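Local atomic coordinates of putative nucleoside-diphosphate-sugar epimerase (Staphylococcus aureus subsp. aureus, PDB entry 3E48), a protein that is of unknown function but, as a predicted nucleoside-diphosphate-sugar epimerase with a Rossmann-type fold, probably binds NAD(P)(H) and may act on a nucleotide-linked substrate. Residues 105-117 and 241-255. Sequence-based numbering, arbitrary orientation.
Sequences GYYADQHNNPFHM and ALLASMYHAGARGLL
The imidazole of His-116 lies with one face against the start of segment 241-255, where CA of Leu-242 and the carbonyl oxygen of Ala-241 sit above the ring; Pro-114 O, from its own loop, lies at the edge. Leu-242 CA makes a CH-pi contact 4.0 Å from the ring centroid. The Phe-115 ring has Leu-242 O and Ala-108 O at its edge and Met-117 N over one face. The selenium of Met-246, a selenomethionine, approaches it obliquely, a Met-aromatic contact 4.7 Å from the centroid. That chain runs extended as far as SE (chi1 -170°, chi2 168°), carrying it past Phe-115 to Tyr-106 OH, 3.4 Å away. Tyr-107 turns its edge to a face of Tyr-106, and CD2 of Leu-255 rests over a face of Tyr-107. Pro-114 CG lies across a face of the Arg-252 guanidinium.

Hydrogen bonds hold the loop at both ends of the interface. Ser-245 OG donates to Leu-242 O and accepts from His-116 N at 3.0 Å. Past the Schellman motif at Gly-253, Gln-110 NE2 gives a nearly straight bond (174°) to a lone pair of Leu-254 O, 2.9 Å away. Asn-113 ND2 donates to Gln-110 OE1 (2.8 Å), fixing that amide's rotation, while Asn-113 OD1 closes an Asx turn onto Phe-115 N. A water bridges Asn-112 O and Arg-252 NH1.

Asp-109 O and His-111 O accept from Arg-126 and Ser-125 of the second subunit. Helix 239-251 and the turn after it thus hold the loop following Rossmann strand 100-106 by two direct hydrogen bonds with apolar packing between; Tyr-106 OH, buried without a polar partner, meets selenium instead.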
ATOM      1  N   GLY B 105       3.875  -3.421  11.476  1.00  6.20           N
ATOM      2  CA  GLY B 105       4.368  -2.847  10.238  1.00  7.93           C
ATOM      3  C   GLY B 105       5.369  -1.725  10.422  1.00 10.29           C
ATOM      4  O   GLY B 105       5.508  -1.177  11.514  1.00 13.44           O
ATOM      5  N   TYR B 106       6.064  -1.379   9.342  1.00 11.87           N
ATOM      6  CA  TYR B 106       7.072  -0.319   9.356  1.00  9.28           C
ATOM      7  C   TYR B 106       6.435   1.009   8.938  1.00  9.14           C
ATOM      8  O   TYR B 106       5.553   1.027   8.083  1.00  9.77           O
ATOM      9  CB  TYR B 106       8.203  -0.700   8.401  1.00  9.09           C
ATOM     10  CG  TYR B 106       9.436   0.166   8.495  1.00  6.98           C
ATOM     11  CD1 TYR B 106       9.997   0.484   9.735  1.00  9.11           C
ATOM     12  CD2 TYR B 106      10.071   0.631   7.344  1.00 10.74           C
ATOM     13  CE1 TYR B 106      11.160   1.241   9.827  1.00 11.67           C
ATOM     14  CE2 TYR B 106      11.237   1.387   7.425  1.00 10.85           C
ATOM     15  CZ  TYR B 106      11.776   1.687   8.671  1.00  9.67           C
ATOM     16  OH  TYR B 106      12.928   2.430   8.757  1.00 16.80           O
ATOM     17  N   TYR B 107       6.897   2.116   9.519  1.00  5.18           N
ATOM     18  CA  TYR B 107       6.320   3.427   9.220  1.00  4.45           C
ATOM     19  C   TYR B 107       6.613   4.047   7.848  1.00  8.89           C
ATOM     20  O   TYR B 107       6.040   5.080   7.512  1.00  7.05           O
ATOM     21  CB  TYR B 107       6.672   4.441  10.323  1.00  4.09           C
ATOM     22  CG  TYR B 107       8.100   4.970  10.375  1.00  4.74           C
ATOM     23  CD1 TYR B 107       8.372   6.182  11.012  1.00  6.84           C
ATOM     24  CD2 TYR B 107       9.173   4.256   9.844  1.00  5.50           C
ATOM     25  CE1 TYR B 107       9.675   6.674  11.123  1.00  9.39           C
ATOM     26  CE2 TYR B 107      10.488   4.742   9.954  1.00  8.88           C
ATOM     27  CZ  TYR B 107      10.726   5.952  10.594  1.00  7.01           C
ATOM     28  OH  TYR B 107      12.016   6.434  10.696  1.00  7.21           O
ATOM     29  N   ALA B 108       7.486   3.429   7.059  1.00  5.68           N
ATOM     30  CA  ALA B 108       7.810   3.953   5.727  1.00  4.47           C
ATOM     31  C   ALA B 108       6.803   3.334   4.768  1.00  8.73           C
ATOM     32  O   ALA B 108       7.149   2.489   3.939  1.00  8.58           O
ATOM     33  CB  ALA B 108       9.232   3.559   5.341  1.00  5.87           C
ATOM     34  N   ASP B 109       5.553   3.776   4.884  1.00  7.73           N
ATOM     35  CA  ASP B 109       4.475   3.203   4.092  1.00  5.34           C
ATOM     36  C   ASP B 109       3.495   4.164   3.415  1.00  7.01           C
ATOM     37  O   ASP B 109       2.408   3.744   3.018  1.00  6.72           O
ATOM     38  CB  ASP B 109       3.683   2.236   4.979  1.00  7.82           C
ATOM     39  CG  ASP B 109       2.985   2.937   6.136  1.00 12.36           C
ATOM     40  OD1 ASP B 109       3.119   4.175   6.279  1.00  7.47           O
ATOM     41  OD2 ASP B 109       2.293   2.245   6.920  1.00 11.20           O
ATOM     42  N   GLN B 110       3.856   5.437   3.276  1.00  7.57           N
ATOM     43  CA  GLN B 110       2.949   6.388   2.634  1.00 10.04           C
ATOM     44  C   GLN B 110       2.824   6.094   1.144  1.00  8.73           C
ATOM     45  O   GLN B 110       3.677   5.424   0.563  1.00  6.90           O
ATOM     46  CB  GLN B 110       3.427   7.827   2.845  1.00  6.70           C
ATOM     47  CG  GLN B 110       3.557   8.217   4.318  1.00  7.76           C
ATOM     48  CD  GLN B 110       4.995   8.170   4.806  1.00 11.08           C
ATOM     49  OE1 GLN B 110       5.747   7.252   4.466  1.00  7.87           O
ATOM     50  NE2 GLN B 110       5.382   9.157   5.617  1.00  7.63           N
ATOM     51  N   HIS B 111       1.764   6.603   0.523  1.00  7.15           N
ATOM     52  CA  HIS B 111       1.537   6.361  -0.900  1.00  7.08           C
ATOM     53  C   HIS B 111       2.695   6.817  -1.781  1.00  8.03           C
ATOM     54  O   HIS B 111       2.892   6.286  -2.878  1.00 10.15           O
ATOM     55  CB  HIS B 111       0.253   7.057  -1.364  1.00 13.24           C
ATOM     56  CG  HIS B 111       0.337   8.551  -1.355  1.00 13.12           C
ATOM     57  ND1 HIS B 111       0.089   9.307  -0.231  1.00 19.58           N
ATOM     58  CD2 HIS B 111       0.658   9.429  -2.336  1.00 14.17           C
ATOM     59  CE1 HIS B 111       0.249  10.587  -0.518  1.00 16.64           C
ATOM     60  NE2 HIS B 111       0.595  10.688  -1.788  1.00 15.42           N
ATOM     61  N   ASN B 112       3.453   7.801  -1.303  1.00  9.71           N
ATOM     62  CA  ASN B 112       4.587   8.327  -2.061  1.00  9.99           C
ATOM     63  C   ASN B 112       5.936   8.059  -1.394  1.00 12.08           C
ATOM     64  O   ASN B 112       6.905   8.785  -1.617  1.00 10.70           O
ATOM     65  CB  ASN B 112       4.409   9.834  -2.297  1.00 10.73           C
ATOM     66  CG  ASN B 112       4.419  10.639  -1.008  1.00 12.16           C
ATOM     67  OD1 ASN B 112       4.130  10.121   0.070  1.00 11.01           O
ATOM     68  ND2 ASN B 112       4.738  11.926  -1.118  1.00 17.35           N
ATOM     69  N   ASN B 113       6.007   7.013  -0.577  1.00  6.91           N
ATOM     70  CA  ASN B 113       7.265   6.691   0.085  1.00  6.56           C
ATOM     71  C   ASN B 113       8.100   5.822  -0.856  1.00  6.84           C
ATOM     72  O   ASN B 113       7.665   4.748  -1.270  1.00  8.05           O
ATOM     73  CB  ASN B 113       7.006   5.961   1.405  1.00  6.31           C
ATOM     74  CG  ASN B 113       8.247   5.868   2.264  1.00  8.99           C
ATOM     75  OD1 ASN B 113       9.250   5.308   1.845  1.00  8.44           O
ATOM     76  ND2 ASN B 113       8.187   6.425   3.471  1.00  6.25           N
ATOM     77  N   PRO B 114       9.318   6.280  -1.198  1.00  7.60           N
ATOM     78  CA  PRO B 114      10.250   5.590  -2.093  1.00  9.57           C
ATOM     79  C   PRO B 114      10.920   4.336  -1.539  1.00  7.92           C
ATOM     80  O   PRO B 114      11.601   3.618  -2.280  1.00  8.84           O
ATOM     81  CB  PRO B 114      11.259   6.679  -2.433  1.00 10.43           C
ATOM     82  CG  PRO B 114      11.344   7.435  -1.158  1.00 10.31           C
ATOM     83  CD  PRO B 114       9.890   7.562  -0.749  1.00  7.96           C
ATOM     84  N   PHE B 115      10.743   4.076  -0.246  1.00  8.42           N
ATOM     85  CA  PHE B 115      11.328   2.887   0.368  1.00  7.75           C
ATOM     86  C   PHE B 115      10.836   1.664  -0.407  1.00  7.74           C
ATOM     87  O   PHE B 115       9.633   1.492  -0.611  1.00  7.34           O
ATOM     88  CB  PHE B 115      10.909   2.783   1.844  1.00  5.55           C
ATOM     89  CG  PHE B 115      11.451   1.563   2.539  1.00  9.59           C
ATOM     90  CD1 PHE B 115      12.787   1.204   2.389  1.00 10.23           C
ATOM     91  CD2 PHE B 115      10.630   0.774   3.340  1.00 10.82           C
ATOM     92  CE1 PHE B 115      13.302   0.074   3.026  1.00  9.74           C
ATOM     93  CE2 PHE B 115      11.133  -0.361   3.982  1.00  9.87           C
ATOM     94  CZ  PHE B 115      12.471  -0.710   3.825  1.00 10.32           C
ATOM     95  N   HIS B 116      11.771   0.812  -0.821  1.00  7.64           N
ATOM     96  CA  HIS B 116      11.453  -0.377  -1.603  1.00  9.09           C
ATOM     97  C   HIS B 116      10.389  -1.294  -1.029  1.00  6.47           C
ATOM     98  O   HIS B 116       9.720  -2.003  -1.777  1.00  7.88           O
ATOM     99  CB  HIS B 116      12.723  -1.188  -1.855  1.00  9.28           C
ATOM    100  CG  HIS B 116      13.572  -0.652  -2.965  1.00 12.13           C
ATOM    101  ND1 HIS B 116      13.567   0.674  -3.337  1.00 20.51           N
ATOM    102  CD2 HIS B 116      14.482  -1.264  -3.762  1.00 13.59           C
ATOM    103  CE1 HIS B 116      14.437   0.857  -4.317  1.00 16.33           C
ATOM    104  NE2 HIS B 116      15.004  -0.301  -4.591  1.00 22.83           N
HETATM  105  N   MSE B 117      10.229  -1.308   0.291  1.00  5.28           N
HETATM  106  CA  MSE B 117       9.216  -2.178   0.869  1.00  9.08           C
HETATM  107  C   MSE B 117       7.898  -1.465   1.141  1.00  4.29           C
HETATM  108  O   MSE B 117       6.979  -2.062   1.699  1.00  7.09           O
HETATM  109  CB  MSE B 117       9.728  -2.829   2.160  1.00  9.39           C
HETATM  110  CG  MSE B 117      11.005  -3.655   1.990  1.00  7.69           C
HETATM  111 SE   MSE B 117      10.941  -4.963   0.558  1.00 19.16          SE
HETATM  112  CE  MSE B 117       9.326  -5.878   1.113  1.00  8.43           C
ATOM    113  N   ALA B 241      20.280  -1.016  -2.873  1.00 17.97           N
ATOM    114  CA  ALA B 241      19.348   0.011  -3.323  1.00 21.43           C
ATOM    115  C   ALA B 241      18.176   0.148  -2.356  1.00 16.87           C
ATOM    116  O   ALA B 241      17.601   1.227  -2.217  1.00 16.35           O
ATOM    117  CB  ALA B 241      18.839  -0.318  -4.722  1.00 15.58           C
ATOM    118  N   LEU B 242      17.823  -0.948  -1.690  1.00 16.72           N
ATOM    119  CA  LEU B 242      16.718  -0.931  -0.737  1.00 16.65           C
ATOM    120  C   LEU B 242      17.076  -0.094   0.486  1.00 14.18           C
ATOM    121  O   LEU B 242      16.273   0.710   0.959  1.00 10.10           O
ATOM    122  CB  LEU B 242      16.358  -2.362  -0.315  1.00 16.48           C
ATOM    123  CG  LEU B 242      15.270  -2.563   0.751  1.00 14.24           C
ATOM    124  CD1 LEU B 242      14.636  -3.935   0.587  1.00 20.29           C
ATOM    125  CD2 LEU B 242      15.870  -2.411   2.146  1.00 12.06           C
ATOM    126  N   LEU B 243      18.286  -0.282   1.002  1.00 18.32           N
ATOM    127  CA  LEU B 243      18.717   0.476   2.167  1.00 10.99           C
ATOM    128  C   LEU B 243      18.820   1.955   1.800  1.00 11.11           C
ATOM    129  O   LEU B 243      18.416   2.827   2.569  1.00 12.09           O
ATOM    130  CB  LEU B 243      20.070  -0.035   2.657  1.00 10.84           C
ATOM    131  CG  LEU B 243      20.510   0.453   4.039  1.00 18.84           C
ATOM    132  CD1 LEU B 243      19.523  -0.026   5.101  1.00 25.22           C
ATOM    133  CD2 LEU B 243      21.900  -0.072   4.332  1.00 21.11           C
ATOM    134  N   ALA B 244      19.362   2.233   0.619  1.00 10.16           N
ATOM    135  CA  ALA B 244      19.499   3.609   0.165  1.00  9.36           C
ATOM    136  C   ALA B 244      18.125   4.269   0.044  1.00  9.90           C
ATOM    137  O   ALA B 244      17.948   5.417   0.444  1.00  9.06           O
ATOM    138  CB  ALA B 244      20.225   3.651  -1.182  1.00 10.89           C
ATOM    139  N   SER B 245      17.152   3.535  -0.490  1.00 12.07           N
ATOM    140  CA  SER B 245      15.807   4.079  -0.666  1.00 10.72           C
ATOM    141  C   SER B 245      15.178   4.441   0.675  1.00  8.87           C
ATOM    142  O   SER B 245      14.326   5.333   0.758  1.00  7.92           O
ATOM    143  CB  SER B 245      14.904   3.082  -1.412  1.00 13.03           C
ATOM    144  OG  SER B 245      14.468   2.020  -0.578  1.00 12.01           O
HETATM  145  N   MSE B 246      15.599   3.753   1.732  1.00  7.19           N
HETATM  146  CA  MSE B 246      15.071   4.026   3.060  1.00  9.89           C
HETATM  147  C   MSE B 246      15.537   5.413   3.505  1.00  8.68           C
HETATM  148  O   MSE B 246      14.736   6.236   3.947  1.00  7.82           O
HETATM  149  CB  MSE B 246      15.540   2.948   4.045  1.00 11.47           C
HETATM  150  CG  MSE B 246      14.857   2.992   5.402  1.00 12.22           C
HETATM  151 SE   MSE B 246      15.231   1.387   6.431  1.00 22.38          SE
HETATM  152  CE  MSE B 246      17.045   1.814   6.944  1.00 16.59           C
ATOM    153  N   TYR B 247      16.831   5.689   3.372  1.00  9.16           N
ATOM    154  CA  TYR B 247      17.332   7.000   3.763  1.00  9.54           C
ATOM    155  C   TYR B 247      16.857   8.076   2.792  1.00  7.71           C
ATOM    156  O   TYR B 247      16.718   9.239   3.165  1.00 11.17           O
ATOM    157  CB  TYR B 247      18.856   6.958   3.876  1.00  8.79           C
ATOM    158  CG  TYR B 247      19.259   6.083   5.043  1.00  9.21           C
ATOM    159  CD1 TYR B 247      19.019   6.495   6.353  1.00 11.01           C
ATOM    160  CD2 TYR B 247      19.755   4.795   4.842  1.00  9.14           C
ATOM    161  CE1 TYR B 247      19.249   5.646   7.434  1.00 10.38           C
ATOM    162  CE2 TYR B 247      19.987   3.934   5.916  1.00  9.79           C
ATOM    163  CZ  TYR B 247      19.728   4.367   7.210  1.00 11.98           C
ATOM    164  OH  TYR B 247      19.917   3.517   8.269  1.00  9.70           O
ATOM    165  N   HIS B 248      16.589   7.682   1.551  1.00  9.26           N
ATOM    166  CA  HIS B 248      16.095   8.631   0.564  1.00 12.49           C
ATOM    167  C   HIS B 248      14.710   9.098   1.018  1.00 12.77           C
ATOM    168  O   HIS B 248      14.349  10.266   0.869  1.00  8.32           O
ATOM    169  CB  HIS B 248      16.023   7.970  -0.813  1.00 10.44           C
ATOM    170  CG  HIS B 248      15.597   8.901  -1.907  1.00 20.34           C
ATOM    171  ND1 HIS B 248      16.187  10.129  -2.110  1.00 22.22           N
ATOM    172  CD2 HIS B 248      14.649   8.773  -2.866  1.00 22.67           C
ATOM    173  CE1 HIS B 248      15.620  10.721  -3.147  1.00 25.73           C
ATOM    174  NE2 HIS B 248      14.685   9.920  -3.623  1.00 28.58           N
ATOM    175  N   ALA B 249      13.934   8.180   1.588  1.00  8.51           N
ATOM    176  CA  ALA B 249      12.610   8.537   2.085  1.00  7.24           C
ATOM    177  C   ALA B 249      12.804   9.549   3.215  1.00 10.81           C
ATOM    178  O   ALA B 249      11.986  10.446   3.410  1.00 10.89           O
ATOM    179  CB  ALA B 249      11.880   7.294   2.597  1.00  8.32           C
ATOM    180  N   GLY B 250      13.897   9.397   3.960  1.00 10.23           N
ATOM    181  CA  GLY B 250      14.181  10.319   5.044  1.00  9.74           C
ATOM    182  C   GLY B 250      14.532  11.696   4.503  1.00 12.51           C
ATOM    183  O   GLY B 250      14.200  12.720   5.106  1.00 11.01           O
ATOM    184  N   ALA B 251      15.209  11.719   3.359  1.00 12.09           N
ATOM    185  CA  ALA B 251      15.603  12.974   2.727  1.00 11.76           C
ATOM    186  C   ALA B 251      14.367  13.767   2.327  1.00 15.43           C
ATOM    187  O   ALA B 251      14.395  14.996   2.268  1.00 17.54           O
ATOM    188  CB  ALA B 251      16.465  12.694   1.496  1.00 10.65           C
ATOM    189  N   ARG B 252      13.280  13.053   2.058  1.00 13.82           N
ATOM    190  CA  ARG B 252      12.029  13.684   1.656  1.00 13.74           C
ATOM    191  C   ARG B 252      11.154  14.065   2.847  1.00 13.79           C
ATOM    192  O   ARG B 252      10.036  14.547   2.670  1.00 15.39           O
ATOM    193  CB  ARG B 252      11.258  12.753   0.728  1.00 13.19           C
ATOM    194  CG  ARG B 252      12.005  12.420  -0.543  1.00 15.70           C
ATOM    195  CD  ARG B 252      11.128  11.626  -1.483  1.00 25.50           C
ATOM    196  NE  ARG B 252      11.827  11.275  -2.714  1.00 23.73           N
ATOM    197  CZ  ARG B 252      11.283  10.577  -3.706  1.00 23.03           C
ATOM    198  NH1 ARG B 252      10.029  10.157  -3.609  1.00 21.59           N
ATOM    199  NH2 ARG B 252      11.993  10.299  -4.791  1.00 29.02           N
ATOM    200  N   GLY B 253      11.666  13.838   4.053  1.00 13.71           N
ATOM    201  CA  GLY B 253      10.927  14.178   5.254  1.00 12.27           C
ATOM    202  C   GLY B 253       9.786  13.237   5.593  1.00 14.59           C
ATOM    203  O   GLY B 253       8.929  13.573   6.410  1.00 17.77           O
ATOM    204  N   LEU B 254       9.779  12.055   4.983  1.00  7.26           N
ATOM    205  CA  LEU B 254       8.718  11.080   5.218  1.00  8.34           C
ATOM    206  C   LEU B 254       8.942  10.181   6.433  1.00 10.84           C
ATOM    207  O   LEU B 254       8.077   9.371   6.773  1.00  8.31           O
ATOM    208  CB  LEU B 254       8.529  10.205   3.973  1.00  7.81           C
ATOM    209  CG  LEU B 254       8.106  10.931   2.690  1.00  9.10           C
ATOM    210  CD1 LEU B 254       8.219   9.994   1.501  1.00 12.83           C
ATOM    211  CD2 LEU B 254       6.683  11.450   2.851  1.00 12.02           C
ATOM    212  N   LEU B 255      10.095  10.315   7.081  1.00 10.04           N
ATOM    213  CA  LEU B 255      10.403   9.497   8.251  1.00  8.00           C
ATOM    214  C   LEU B 255      10.367  10.274   9.566  1.00  7.84           C
ATOM    215  O   LEU B 255      10.707   9.736  10.622  1.00  5.84           O
ATOM    216  CB  LEU B 255      11.772   8.823   8.081  1.00  8.82           C
ATOM    217  CG  LEU B 255      11.941   7.969   6.816  1.00  8.03           C
ATOM    218  CD1 LEU B 255      13.262   7.209   6.861  1.00  6.05           C
ATOM    219  CD2 LEU B 255      10.776   6.993   6.706  1.00  9.38           C
TER
HETATM  220  O   HOH W   1       7.943  11.323  -2.223  1.00 17.19           O